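Long-range contacts in dihydrofolate reductase (PDB 4M7U), which probably catalyses the NADPH-dependent reduction of 7,8-dihydrofolate to tetrahydrofolate, a key step in folate metabolism that feeds glycine, purine and DNA precursor synthesis: residues N65-V70 and G81-H86; H45-L50 and D96-V101; D119-T124 and I139-W144; E145-V150 and Y164-R169. All coordinates share one frame; numbering follows the deposited sequence.

Interaction 1 (N65-V70 and G81-H86); sequences NRTTIV and GVLVMH. With NAP (NADP nicotinamide-adenine-dinucleotide phosphate), chain B.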
# COMPACT_ATOMS: atom_id res chain seq x y z
N ASN A 65 -2.32 -8.00 14.64
CA ASN A 65 -3.17 -6.86 14.99
C ASN A 65 -3.66 -5.98 13.83
O ASN A 65 -3.97 -4.80 14.03
CB ASN A 65 -2.48 -6.01 16.06
CG ASN A 65 -2.05 -6.83 17.26
OD1 ASN A 65 -2.88 -7.23 18.07
ND2 ASN A 65 -0.74 -7.08 17.39
N ARG A 66 -3.72 -6.55 12.63
CA ARG A 66 -4.40 -5.97 11.46
C ARG A 66 -5.16 -7.09 10.77
O ARG A 66 -4.82 -8.26 10.92
CB ARG A 66 -3.39 -5.46 10.43
CG ARG A 66 -2.40 -4.50 10.95
CD ARG A 66 -1.05 -4.75 10.34
NE ARG A 66 -0.12 -3.74 10.84
CZ ARG A 66 0.52 -3.83 12.00
NH1 ARG A 66 0.37 -4.89 12.77
NH2 ARG A 66 1.33 -2.85 12.38
N THR A 67 -6.16 -6.73 9.97
CA THR A 67 -6.73 -7.69 9.04
C THR A 67 -6.03 -7.49 7.69
O THR A 67 -5.98 -6.37 7.18
CB THR A 67 -8.25 -7.47 8.85
OG1 THR A 67 -8.93 -7.70 10.09
CG2 THR A 67 -8.81 -8.42 7.79
N THR A 68 -5.47 -8.57 7.13
CA THR A 68 -4.91 -8.51 5.78
C THR A 68 -5.85 -9.19 4.78
O THR A 68 -6.36 -10.29 5.05
CB THR A 68 -3.54 -9.19 5.72
OG1 THR A 68 -2.64 -8.54 6.62
CG2 THR A 68 -2.97 -9.13 4.28
N ILE A 69 -6.09 -8.54 3.64
CA ILE A 69 -6.79 -9.19 2.53
C ILE A 69 -5.82 -9.48 1.37
O ILE A 69 -5.10 -8.58 0.92
CB ILE A 69 -7.96 -8.32 1.99
CG1 ILE A 69 -9.02 -8.08 3.08
CG2 ILE A 69 -8.59 -8.97 0.78
CD1 ILE A 69 -9.98 -6.93 2.75
N VAL A 70 -5.78 -10.73 0.89
CA VAL A 70 -4.97 -11.05 -0.30
C VAL A 70 -5.85 -11.17 -1.54
O VAL A 70 -6.89 -11.86 -1.52
CB VAL A 70 -4.11 -12.31 -0.12
CG1 VAL A 70 -3.35 -12.61 -1.38
CG2 VAL A 70 -3.13 -12.11 1.04
N GLY A 81 -4.01 -16.97 8.00
CA GLY A 81 -4.36 -15.75 8.72
C GLY A 81 -4.78 -14.55 7.88
O GLY A 81 -4.71 -13.42 8.36
N VAL A 82 -5.21 -14.78 6.64
CA VAL A 82 -5.66 -13.66 5.81
C VAL A 82 -7.01 -13.96 5.17
O VAL A 82 -7.38 -15.12 4.99
CB VAL A 82 -4.63 -13.31 4.70
CG1 VAL A 82 -3.24 -13.04 5.29
CG2 VAL A 82 -4.55 -14.43 3.69
N LEU A 83 -7.76 -12.91 4.87
CA LEU A 83 -8.93 -13.06 4.03
C LEU A 83 -8.39 -13.13 2.61
O LEU A 83 -7.35 -12.54 2.30
CB LEU A 83 -9.85 -11.84 4.19
CG LEU A 83 -10.35 -11.58 5.61
CD1 LEU A 83 -11.28 -10.37 5.68
CD2 LEU A 83 -11.07 -12.80 6.09
N VAL A 84 -9.09 -13.85 1.75
CA VAL A 84 -8.73 -13.93 0.34
C VAL A 84 -9.91 -13.43 -0.44
O VAL A 84 -11.03 -13.86 -0.20
CB VAL A 84 -8.45 -15.38 -0.08
CG1 VAL A 84 -8.16 -15.43 -1.56
CG2 VAL A 84 -7.28 -15.95 0.70
N MET A 85 -9.69 -12.51 -1.37
CA MET A 85 -10.79 -12.01 -2.20
C MET A 85 -10.39 -12.04 -3.66
O MET A 85 -9.20 -12.23 -3.99
CB MET A 85 -11.22 -10.60 -1.75
CG MET A 85 -11.87 -10.55 -0.38
SD MET A 85 -12.44 -8.90 0.14
CE MET A 85 -12.74 -9.22 1.90
N HIS A 86 -11.36 -11.86 -4.56
CA HIS A 86 -11.12 -12.21 -5.96
C HIS A 86 -11.48 -11.13 -6.98
O HIS A 86 -11.53 -11.40 -8.17
CB HIS A 86 -11.85 -13.51 -6.31
CG HIS A 86 -11.57 -14.63 -5.36
ND1 HIS A 86 -10.44 -15.41 -5.44
CD2 HIS A 86 -12.28 -15.09 -4.30
CE1 HIS A 86 -10.47 -16.31 -4.47
NE2 HIS A 86 -11.57 -16.14 -3.77
PA NAP B . 0.93 -7.56 -7.16
O1A NAP B . 0.09 -6.30 -7.54
O2A NAP B . 1.38 -7.53 -5.71
O5B NAP B . 0.04 -8.84 -7.33
C5B NAP B . -0.52 -9.15 -8.57
C4B NAP B . -1.53 -10.24 -8.44
O4B NAP B . -2.66 -9.96 -7.50
C3B NAP B . -2.13 -10.91 -9.66
O3B NAP B . -1.35 -11.66 -10.51
C2B NAP B . -3.36 -11.52 -9.10
O2B NAP B . -3.29 -12.76 -8.50
C1B NAP B . -3.84 -10.32 -8.33
N9A NAP B . -4.88 -9.35 -8.54
C8A NAP B . -4.66 -8.05 -8.77
N7A NAP B . -5.91 -7.47 -9.11
C5A NAP B . -6.88 -8.47 -9.10
C6A NAP B . -8.25 -8.44 -9.35
N6A NAP B . -8.89 -7.20 -9.70
N1A NAP B . -8.94 -9.58 -9.26
C2A NAP B . -8.33 -10.76 -8.92
N3A NAP B . -6.96 -10.79 -8.67
C4A NAP B . -6.28 -9.64 -8.76
O3 NAP B . 2.17 -7.75 -8.12
PN NAP B . 2.91 -6.60 -8.92
O1N NAP B . 1.98 -6.08 -10.07
O2N NAP B . 3.32 -5.44 -8.04
O5D NAP B . 4.23 -7.28 -9.47
C5D NAP B . 4.75 -8.35 -8.72
C4D NAP B . 5.54 -9.42 -9.46
O4D NAP B . 5.67 -9.35 -10.93
C3D NAP B . 6.88 -9.91 -8.92
O3D NAP B . 6.99 -11.15 -8.45
C2D NAP B . 7.88 -9.51 -9.97
O2D NAP B . 9.11 -10.13 -10.06
C1D NAP B . 7.10 -9.30 -11.25
N1N NAP B . 7.55 -8.58 -12.41
C2N NAP B . 8.69 -8.89 -13.25
C3N NAP B . 8.97 -8.09 -14.53
C7N NAP B . 9.64 -8.81 -15.63
O7N NAP B . 9.34 -9.98 -15.84
N7N NAP B . 10.88 -8.32 -16.14
C4N NAP B . 8.27 -6.73 -14.76
C5N NAP B . 7.27 -6.33 -13.64
C6N NAP B . 7.05 -7.22 -12.40
P2B NAP B . -3.43 -14.03 -9.41
O1X NAP B . -2.29 -14.03 -10.48
O2X NAP B . -3.27 -15.29 -8.51
O3X NAP B . -4.78 -13.99 -10.09
O HOH W 1 -5.23 -10.89 8.82
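I69 and M85 form the tight part of this contact. The thioether chain of M85, extended beyond CG, crosses the isoleucine at a slant, so that its CE reaches I69 CD1 at 3.7 Å while its CG and SD run past I69 CG2. Next to it, L83 lays CB against I69 CG1 (4.0 Å). Behind these side chains the backbones pair in parallel, with I69 opposite L83 and V70 opposite V84. Three bonds define the register. L83 N donates to T68 O and M85 N to V70 O; between them V70 N to L83 O, 2.8 Å long, is the straightest at 171°. On the other face of the sheet V70 CG2 meets V82 CG2 at 3.8 Å. Toward N65 and G81 the pairing loosens. There T67 CG2 merely brushes L83 CD1, L83 is exposed, and a water takes over, accepting from T68 N and lying within bonding distance of G81 O. This is the edge of the dihydrofolate reductase sheet: strand 83-85 is outermost, and 67-71 bonds onward to 47-51. I69 and M85 pack against helix 88-97, V70 and V82 against F55 of helix 52-57, and H86, just past the edge strand, borders the NADP adenine.

Interaction 2 (H45-L50 and D96-V101); sequences HNTLVL and DKYEGV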
# COMPACT_ATOMS: atom_id res chain seq x y z
N HIS A 45 -4.38 -2.12 13.49
CA HIS A 45 -5.83 -2.12 13.74
C HIS A 45 -6.68 -1.69 12.54
O HIS A 45 -7.88 -1.44 12.69
CB HIS A 45 -6.18 -1.29 14.98
CG HIS A 45 -5.38 -1.67 16.19
ND1 HIS A 45 -4.74 -0.74 16.98
CD2 HIS A 45 -5.11 -2.88 16.73
CE1 HIS A 45 -4.10 -1.36 17.96
NE2 HIS A 45 -4.31 -2.66 17.83
N ASN A 46 -6.07 -1.63 11.35
CA ASN A 46 -6.84 -1.41 10.13
C ASN A 46 -6.86 -2.64 9.22
O ASN A 46 -6.56 -3.76 9.67
CB ASN A 46 -6.31 -0.19 9.35
CG ASN A 46 -6.66 1.12 10.02
OD1 ASN A 46 -7.83 1.37 10.35
ND2 ASN A 46 -5.66 1.96 10.24
N THR A 47 -7.23 -2.45 7.96
CA THR A 47 -7.15 -3.51 6.98
C THR A 47 -6.06 -3.20 5.95
O THR A 47 -5.92 -2.06 5.51
CB THR A 47 -8.51 -3.77 6.30
OG1 THR A 47 -9.45 -4.17 7.30
CG2 THR A 47 -8.39 -4.88 5.26
N LEU A 48 -5.28 -4.21 5.60
CA LEU A 48 -4.23 -4.06 4.60
C LEU A 48 -4.55 -4.96 3.39
O LEU A 48 -4.78 -6.17 3.55
CB LEU A 48 -2.88 -4.45 5.21
CG LEU A 48 -1.70 -4.41 4.25
CD1 LEU A 48 -1.40 -2.96 3.83
CD2 LEU A 48 -0.47 -5.06 4.86
N VAL A 49 -4.58 -4.37 2.19
CA VAL A 49 -4.89 -5.12 0.96
C VAL A 49 -3.62 -5.34 0.15
O VAL A 49 -2.92 -4.39 -0.18
CB VAL A 49 -5.90 -4.36 0.06
CG1 VAL A 49 -6.21 -5.16 -1.21
CG2 VAL A 49 -7.18 -4.08 0.83
N LEU A 50 -3.32 -6.61 -0.18
CA LEU A 50 -2.12 -6.95 -0.92
C LEU A 50 -2.42 -7.87 -2.12
O LEU A 50 -3.16 -8.86 -1.98
CB LEU A 50 -1.11 -7.66 -0.01
CG LEU A 50 -0.58 -6.94 1.23
CD1 LEU A 50 0.32 -7.88 2.04
CD2 LEU A 50 0.21 -5.72 0.78
N ASP A 96 -16.45 -0.48 1.99
CA ASP A 96 -17.65 0.33 2.22
C ASP A 96 -18.21 0.14 3.63
O ASP A 96 -18.63 1.09 4.29
CB ASP A 96 -18.72 -0.01 1.18
CG ASP A 96 -20.06 0.61 1.50
OD1 ASP A 96 -20.19 1.84 1.38
OD2 ASP A 96 -21.00 -0.15 1.85
N LYS A 97 -18.20 -1.10 4.10
CA LYS A 97 -18.82 -1.41 5.38
C LYS A 97 -17.83 -1.64 6.52
O LYS A 97 -18.24 -1.93 7.65
CB LYS A 97 -19.76 -2.60 5.22
CG LYS A 97 -20.77 -2.36 4.11
CD LYS A 97 -22.04 -3.16 4.34
CE LYS A 97 -23.18 -2.63 3.47
NZ LYS A 97 -24.43 -3.40 3.72
N TYR A 98 -16.54 -1.51 6.24
CA TYR A 98 -15.52 -1.64 7.28
C TYR A 98 -15.42 -0.33 8.07
O TYR A 98 -15.46 0.76 7.47
CB TYR A 98 -14.16 -2.04 6.67
CG TYR A 98 -13.04 -2.20 7.68
CD1 TYR A 98 -13.09 -3.18 8.67
CD2 TYR A 98 -11.91 -1.37 7.63
CE1 TYR A 98 -12.05 -3.32 9.59
CE2 TYR A 98 -10.87 -1.52 8.53
CZ TYR A 98 -10.94 -2.49 9.51
OH TYR A 98 -9.91 -2.63 10.41
N GLU A 99 -15.32 -0.45 9.39
CA GLU A 99 -15.35 0.72 10.29
C GLU A 99 -14.05 1.53 10.31
O GLU A 99 -14.06 2.71 10.68
CB GLU A 99 -15.72 0.31 11.72
CG GLU A 99 -16.90 -0.66 11.85
CD GLU A 99 -18.25 -0.04 11.52
OE1 GLU A 99 -18.36 0.68 10.51
OE2 GLU A 99 -19.22 -0.29 12.28
N GLY A 100 -12.94 0.92 9.92
CA GLY A 100 -11.66 1.62 9.89
C GLY A 100 -11.21 1.91 8.48
O GLY A 100 -12.02 1.97 7.56
N VAL A 101 -9.90 2.10 8.29
CA VAL A 101 -9.39 2.45 6.97
C VAL A 101 -8.94 1.17 6.25
O VAL A 101 -8.38 0.26 6.87
CB VAL A 101 -8.20 3.46 7.06
CG1 VAL A 101 -7.78 3.93 5.67
CG2 VAL A 101 -8.56 4.66 7.92
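T47 sets its hydroxyl over one face of the Y98 ring, OG1 lying 3.1 Å above the plane and offset toward the rim, with 3.2 Å to Y98 CZ. That position does not make a bond to the phenol: OG1 and Y98 OH are badly angled for one, and T47 OG1 instead bonds to Y94 OH of helix 88-97. The phenol oxygen gives a weak bond to H45 O (3.3 Å). Y98 CG stands opposite its own backbone N (chi1 180°), which carries the ring across to the strand; G100 N lies over the rim of the opposite face, and the Y94 ring also meets that of Y98. The backbone of V101 is satisfied at both polar atoms. Its N donates to N46 OD1 (3.0 Å, 166°), approaching from above the amide plane and not along a lone pair, while its O accepts from T47 N (3.1 Å), a nearly straight bond at 173°. The other end of the N46 amide is used as well, ND2 donating to K42 O. One asparagine thus ties the end of helix 33-43 to the start of strand 101-104. The contact is mainly polar: one straight backbone bond and one off-plane side-chain bond set where V101 joins the sheet beside strand 47-51.

Interaction 3 (D119-T124 and I139-W144); sequences DVLYRT and IDWSVW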
# COMPACT_ATOMS: atom_id res chain seq x y z
N ASP A 119 -8.77 7.82 -1.37
CA ASP A 119 -8.97 9.21 -0.96
C ASP A 119 -7.70 9.88 -0.48
O ASP A 119 -7.67 11.10 -0.30
CB ASP A 119 -10.01 9.30 0.13
CG ASP A 119 -11.41 9.15 -0.41
OD1 ASP A 119 -11.67 9.70 -1.51
OD2 ASP A 119 -12.22 8.46 0.24
N VAL A 120 -6.65 9.10 -0.25
CA VAL A 120 -5.37 9.67 0.17
C VAL A 120 -4.25 8.75 -0.26
O VAL A 120 -4.45 7.54 -0.33
CB VAL A 120 -5.34 9.89 1.72
CG1 VAL A 120 -5.77 8.64 2.43
CG2 VAL A 120 -3.95 10.30 2.20
N LEU A 121 -3.10 9.34 -0.61
CA LEU A 121 -1.87 8.61 -0.90
C LEU A 121 -0.81 8.97 0.13
O LEU A 121 -0.50 10.15 0.36
CB LEU A 121 -1.35 8.97 -2.30
CG LEU A 121 -2.36 8.87 -3.45
CD1 LEU A 121 -1.70 9.32 -4.75
CD2 LEU A 121 -2.89 7.43 -3.60
N TYR A 122 -0.24 7.95 0.77
CA TYR A 122 0.92 8.13 1.62
C TYR A 122 2.14 7.55 0.93
O TYR A 122 2.26 6.33 0.79
CB TYR A 122 0.72 7.40 2.94
CG TYR A 122 -0.42 7.94 3.77
CD1 TYR A 122 -1.53 7.16 4.05
CD2 TYR A 122 -0.38 9.23 4.29
CE1 TYR A 122 -2.58 7.64 4.82
CE2 TYR A 122 -1.43 9.73 5.06
CZ TYR A 122 -2.52 8.93 5.32
OH TYR A 122 -3.56 9.41 6.09
N ARG A 123 3.04 8.41 0.48
CA ARG A 123 4.23 7.96 -0.25
C ARG A 123 5.52 8.32 0.47
O ARG A 123 5.73 9.49 0.85
CB ARG A 123 4.27 8.56 -1.66
CG ARG A 123 5.50 8.12 -2.46
CD ARG A 123 5.44 8.62 -3.91
NE ARG A 123 5.84 10.01 -4.03
CZ ARG A 123 6.23 10.58 -5.16
NH1 ARG A 123 6.25 9.87 -6.29
NH2 ARG A 123 6.60 11.85 -5.17
N THR A 124 6.39 7.33 0.64
CA THR A 124 7.73 7.59 1.14
C THR A 124 8.67 7.64 -0.05
O THR A 124 8.94 6.62 -0.69
CB THR A 124 8.22 6.49 2.09
OG1 THR A 124 7.35 6.44 3.24
CG2 THR A 124 9.67 6.78 2.54
N ILE A 139 -0.17 6.43 -12.97
CA ILE A 139 -1.52 6.77 -12.56
C ILE A 139 -1.89 8.16 -13.02
O ILE A 139 -1.03 8.93 -13.46
CB ILE A 139 -1.70 6.70 -11.04
CG1 ILE A 139 -0.93 7.84 -10.37
CG2 ILE A 139 -1.23 5.35 -10.51
CD1 ILE A 139 -1.24 8.02 -8.91
N ASP A 140 -3.17 8.49 -12.91
CA ASP A 140 -3.62 9.85 -13.19
C ASP A 140 -3.26 10.76 -12.02
O ASP A 140 -3.96 10.80 -11.01
CB ASP A 140 -5.14 9.87 -13.42
CG ASP A 140 -5.65 11.27 -13.75
OD1 ASP A 140 -6.88 11.49 -13.67
OD2 ASP A 140 -4.82 12.15 -14.06
N TRP A 141 -2.17 11.51 -12.15
CA TRP A 141 -1.77 12.43 -11.08
C TRP A 141 -2.54 13.76 -11.07
O TRP A 141 -2.41 14.55 -10.13
CB TRP A 141 -0.26 12.70 -11.15
CG TRP A 141 0.62 11.58 -10.65
CD1 TRP A 141 1.30 10.66 -11.40
CD2 TRP A 141 0.92 11.27 -9.27
NE1 TRP A 141 2.01 9.81 -10.58
CE2 TRP A 141 1.79 10.15 -9.28
CE3 TRP A 141 0.53 11.82 -8.05
CZ2 TRP A 141 2.29 9.59 -8.09
CZ3 TRP A 141 1.03 11.27 -6.88
CH2 TRP A 141 1.91 10.16 -6.91
N SER A 142 -3.34 14.01 -12.11
CA SER A 142 -4.04 15.29 -12.24
C SER A 142 -5.12 15.50 -11.19
O SER A 142 -5.48 16.64 -10.90
CB SER A 142 -4.63 15.44 -13.64
OG SER A 142 -5.71 14.54 -13.84
N VAL A 143 -5.61 14.42 -10.61
CA VAL A 143 -6.64 14.51 -9.56
C VAL A 143 -6.07 14.55 -8.14
O VAL A 143 -6.81 14.64 -7.15
CB VAL A 143 -7.67 13.37 -9.69
CG1 VAL A 143 -8.35 13.43 -11.05
CG2 VAL A 143 -7.00 12.01 -9.49
N TRP A 144 -4.74 14.50 -8.04
CA TRP A 144 -4.07 14.50 -6.74
C TRP A 144 -3.23 15.77 -6.56
O TRP A 144 -2.67 16.29 -7.53
CB TRP A 144 -3.15 13.27 -6.62
CG TRP A 144 -3.91 11.95 -6.55
CD1 TRP A 144 -4.10 11.04 -7.56
CD2 TRP A 144 -4.59 11.42 -5.40
NE1 TRP A 144 -4.84 9.97 -7.10
CE2 TRP A 144 -5.15 10.18 -5.78
CE3 TRP A 144 -4.75 11.87 -4.08
CZ2 TRP A 144 -5.89 9.39 -4.89
CZ3 TRP A 144 -5.47 11.09 -3.20
CH2 TRP A 144 -6.04 9.86 -3.61
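L121 and W144 make a CH-pi contact. The leucine CG stands 3.6 Å from the centroid of the six-membered ring and only 2° off its normal, and CD1 reaches across to W144 CD2 at 3.6 Å, over the middle of the indole. With CG turned away from its carbonyl carbon (chi1 -51°), the isobutyl group meets the tryptophan side chain at about a right angle. Edge contacts form a second group: the backbone of D119 and V120 runs past the rim of the same indole, W144 CH2 lying 3.5 Å from D119 C and 3.5 Å from V120 N. Purely apolar packing comes third. L121 CD1 also touches W141 CZ3 (4.0 Å) and, more loosely, I139 CD1, while I139 CD1 itself sits over the centre of the W141 ring. A local polar pair shapes 139-144: D140 OD2 accepts from S142 N (3.1 Å) in an Asx turn and from S142 OG. R123 NH1 comes near W141 CZ2 obliquely; its guanidinium is held by a salt bridge to E165. The whole is a partly buried apolar cluster, to which I115 adds its side chain, that packs the segment leading into strand 144-151 against strand 120-126 of the central dihydrofolate reductase sheet.

Interaction 4 (E145-V150 and Y164-R169); sequences EKVATV and YETYHR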
# COMPACT_ATOMS: atom_id res chain seq x y z
N GLU A 145 -3.14 16.26 -5.32
CA GLU A 145 -2.18 17.31 -4.97
C GLU A 145 -1.51 17.02 -3.61
O GLU A 145 -2.13 16.41 -2.72
CB GLU A 145 -2.84 18.69 -4.97
CG GLU A 145 -3.68 18.94 -3.73
CD GLU A 145 -4.59 20.16 -3.87
OE1 GLU A 145 -4.27 21.06 -4.67
OE2 GLU A 145 -5.63 20.19 -3.17
N LYS A 146 -0.26 17.43 -3.46
CA LYS A 146 0.50 17.15 -2.25
C LYS A 146 0.10 18.12 -1.15
O LYS A 146 0.23 19.33 -1.31
CB LYS A 146 2.00 17.23 -2.51
CG LYS A 146 2.86 16.75 -1.33
CD LYS A 146 4.30 16.42 -1.74
CE LYS A 146 5.05 17.66 -2.22
NZ LYS A 146 6.46 17.34 -2.61
N VAL A 147 -0.40 17.60 -0.04
CA VAL A 147 -0.88 18.46 1.04
C VAL A 147 0.08 18.50 2.23
O VAL A 147 -0.01 19.37 3.08
CB VAL A 147 -2.31 18.09 1.48
CG1 VAL A 147 -3.24 18.12 0.28
CG2 VAL A 147 -2.36 16.72 2.15
N ALA A 148 1.01 17.55 2.26
CA ALA A 148 1.99 17.52 3.33
C ALA A 148 3.29 16.85 2.88
O ALA A 148 3.29 15.99 1.98
CB ALA A 148 1.42 16.82 4.57
N THR A 149 4.39 17.26 3.50
CA THR A 149 5.68 16.64 3.27
C THR A 149 6.56 16.87 4.48
O THR A 149 6.57 17.97 5.05
CB THR A 149 6.36 17.15 1.95
OG1 THR A 149 7.51 16.35 1.66
CG2 THR A 149 6.75 18.64 2.05
N VAL A 150 7.26 15.82 4.90
CA VAL A 150 8.23 15.92 5.99
C VAL A 150 9.48 15.07 5.69
O VAL A 150 9.37 13.89 5.31
CB VAL A 150 7.60 15.54 7.36
CG1 VAL A 150 7.08 14.13 7.34
CG2 VAL A 150 8.62 15.67 8.49
N TYR A 164 8.51 11.83 3.54
CA TYR A 164 7.19 11.27 3.75
C TYR A 164 6.14 12.24 3.20
O TYR A 164 5.95 13.35 3.76
CB TYR A 164 6.94 11.03 5.24
CG TYR A 164 7.85 10.00 5.86
CD1 TYR A 164 9.04 10.37 6.49
CD2 TYR A 164 7.52 8.64 5.84
CE1 TYR A 164 9.88 9.42 7.07
CE2 TYR A 164 8.36 7.68 6.42
CZ TYR A 164 9.53 8.07 7.03
OH TYR A 164 10.36 7.12 7.60
N GLU A 165 5.45 11.84 2.14
CA GLU A 165 4.51 12.73 1.48
C GLU A 165 3.05 12.28 1.64
O GLU A 165 2.77 11.08 1.68
CB GLU A 165 4.84 12.82 -0.02
CG GLU A 165 6.29 13.19 -0.31
CD GLU A 165 6.57 13.21 -1.81
OE1 GLU A 165 5.82 12.54 -2.57
OE2 GLU A 165 7.54 13.88 -2.22
N THR A 166 2.14 13.25 1.70
CA THR A 166 0.71 12.97 1.71
C THR A 166 0.02 13.66 0.54
O THR A 166 0.23 14.86 0.32
CB THR A 166 0.08 13.45 3.03
OG1 THR A 166 0.80 12.90 4.13
CG2 THR A 166 -1.40 13.03 3.12
N TYR A 167 -0.80 12.92 -0.21
CA TYR A 167 -1.60 13.50 -1.30
C TYR A 167 -3.10 13.35 -1.01
O TYR A 167 -3.54 12.35 -0.43
CB TYR A 167 -1.26 12.84 -2.64
CG TYR A 167 0.18 13.03 -3.08
CD1 TYR A 167 1.21 12.29 -2.51
CD2 TYR A 167 0.51 13.96 -4.07
CE1 TYR A 167 2.52 12.46 -2.91
CE2 TYR A 167 1.83 14.13 -4.47
CZ TYR A 167 2.82 13.38 -3.89
OH TYR A 167 4.12 13.54 -4.27
N HIS A 168 -3.88 14.38 -1.36
CA HIS A 168 -5.34 14.34 -1.22
C HIS A 168 -5.92 14.65 -2.59
O HIS A 168 -5.22 15.16 -3.47
CB HIS A 168 -5.84 15.41 -0.23
CG HIS A 168 -5.60 15.10 1.22
ND1 HIS A 168 -5.89 15.99 2.23
CD2 HIS A 168 -5.09 13.99 1.83
CE1 HIS A 168 -5.57 15.46 3.40
NE2 HIS A 168 -5.09 14.25 3.19
N ARG A 169 -7.20 14.35 -2.79
CA ARG A 169 -7.83 14.63 -4.09
C ARG A 169 -8.14 16.11 -4.28
O ARG A 169 -8.49 16.79 -3.32
CB ARG A 169 -9.10 13.77 -4.28
CG ARG A 169 -8.76 12.34 -4.69
CD ARG A 169 -9.97 11.49 -4.99
NE ARG A 169 -9.53 10.20 -5.52
CZ ARG A 169 -9.41 9.94 -6.82
NH1 ARG A 169 -9.74 10.85 -7.72
NH2 ARG A 169 -8.97 8.74 -7.20
O HOH W 2 -6.82 18.68 -1.44
O HOH W 3 8.30 16.00 -0.69
O HOH W 4 6.64 15.34 -4.79
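V147 lays its CG2 over the centre of the H168 imidazole, 3.6 Å from the ring centroid and 7° off the normal, a CH-pi contact in which the two side chains cross at about a right angle. CG2 sits between the backbone N and the carbonyl carbon, and this aims it at the ring while CG1 rests on H168 CB. The valine owes its place to a classic beta bulge: V147 and A148 both face T166, whose O accepts a good bond from V147 N (2.8 Å) and a weak one from A148 N. Regular antiparallel pairing resumes on both sides. E145 and H168 exchange two bonds, as do V150 and Y164, where Y164 N to V150 O is the straighter at 176°. On the face of K146, E165 and Y167, K146 CG lies over one face of the phenol ring, offset toward its rim, and CB comes 3.7 Å from Y167 CE2; the chain then bends at chi3 (65°) toward the carboxylate. The resulting salt bridge, K146 NZ to E165 OE2, is long at 3.6 Å, and two waters bridge the same pair. Y167 OH donates to E165 OE1 (2.6 Å). In the fold this hairpin closes the sheet: 144-151 is its outermost strand, 162-169 bonds onward to 120-126, and Y164 packs against helix 33-43.

Overall arrangement
The four contacts fall into two pairs on one mixed sheet. Interactions 1 and 2 touch where neighbouring strands 67-71 and 47-51 bring I69 N 2.7 Å from L48 O; N65 O, 2.8 Å from H45 N, continues the contact in the loops ahead of the strands. Interactions 3 and 4 have centres 8 Å apart, joined by the R123-E165 salt bridge and where L121 O meets Y167 N at 2.8 Å. Between the pairs, interactions 1 and 4 occupy opposite sides of the chain's centre, about 27 Å between centres. The cofactor lies nearest interaction 1, H86 O being 3.3 Å from its C2A, whereas in interaction 3 the I139 side chain is about 12 Å from it.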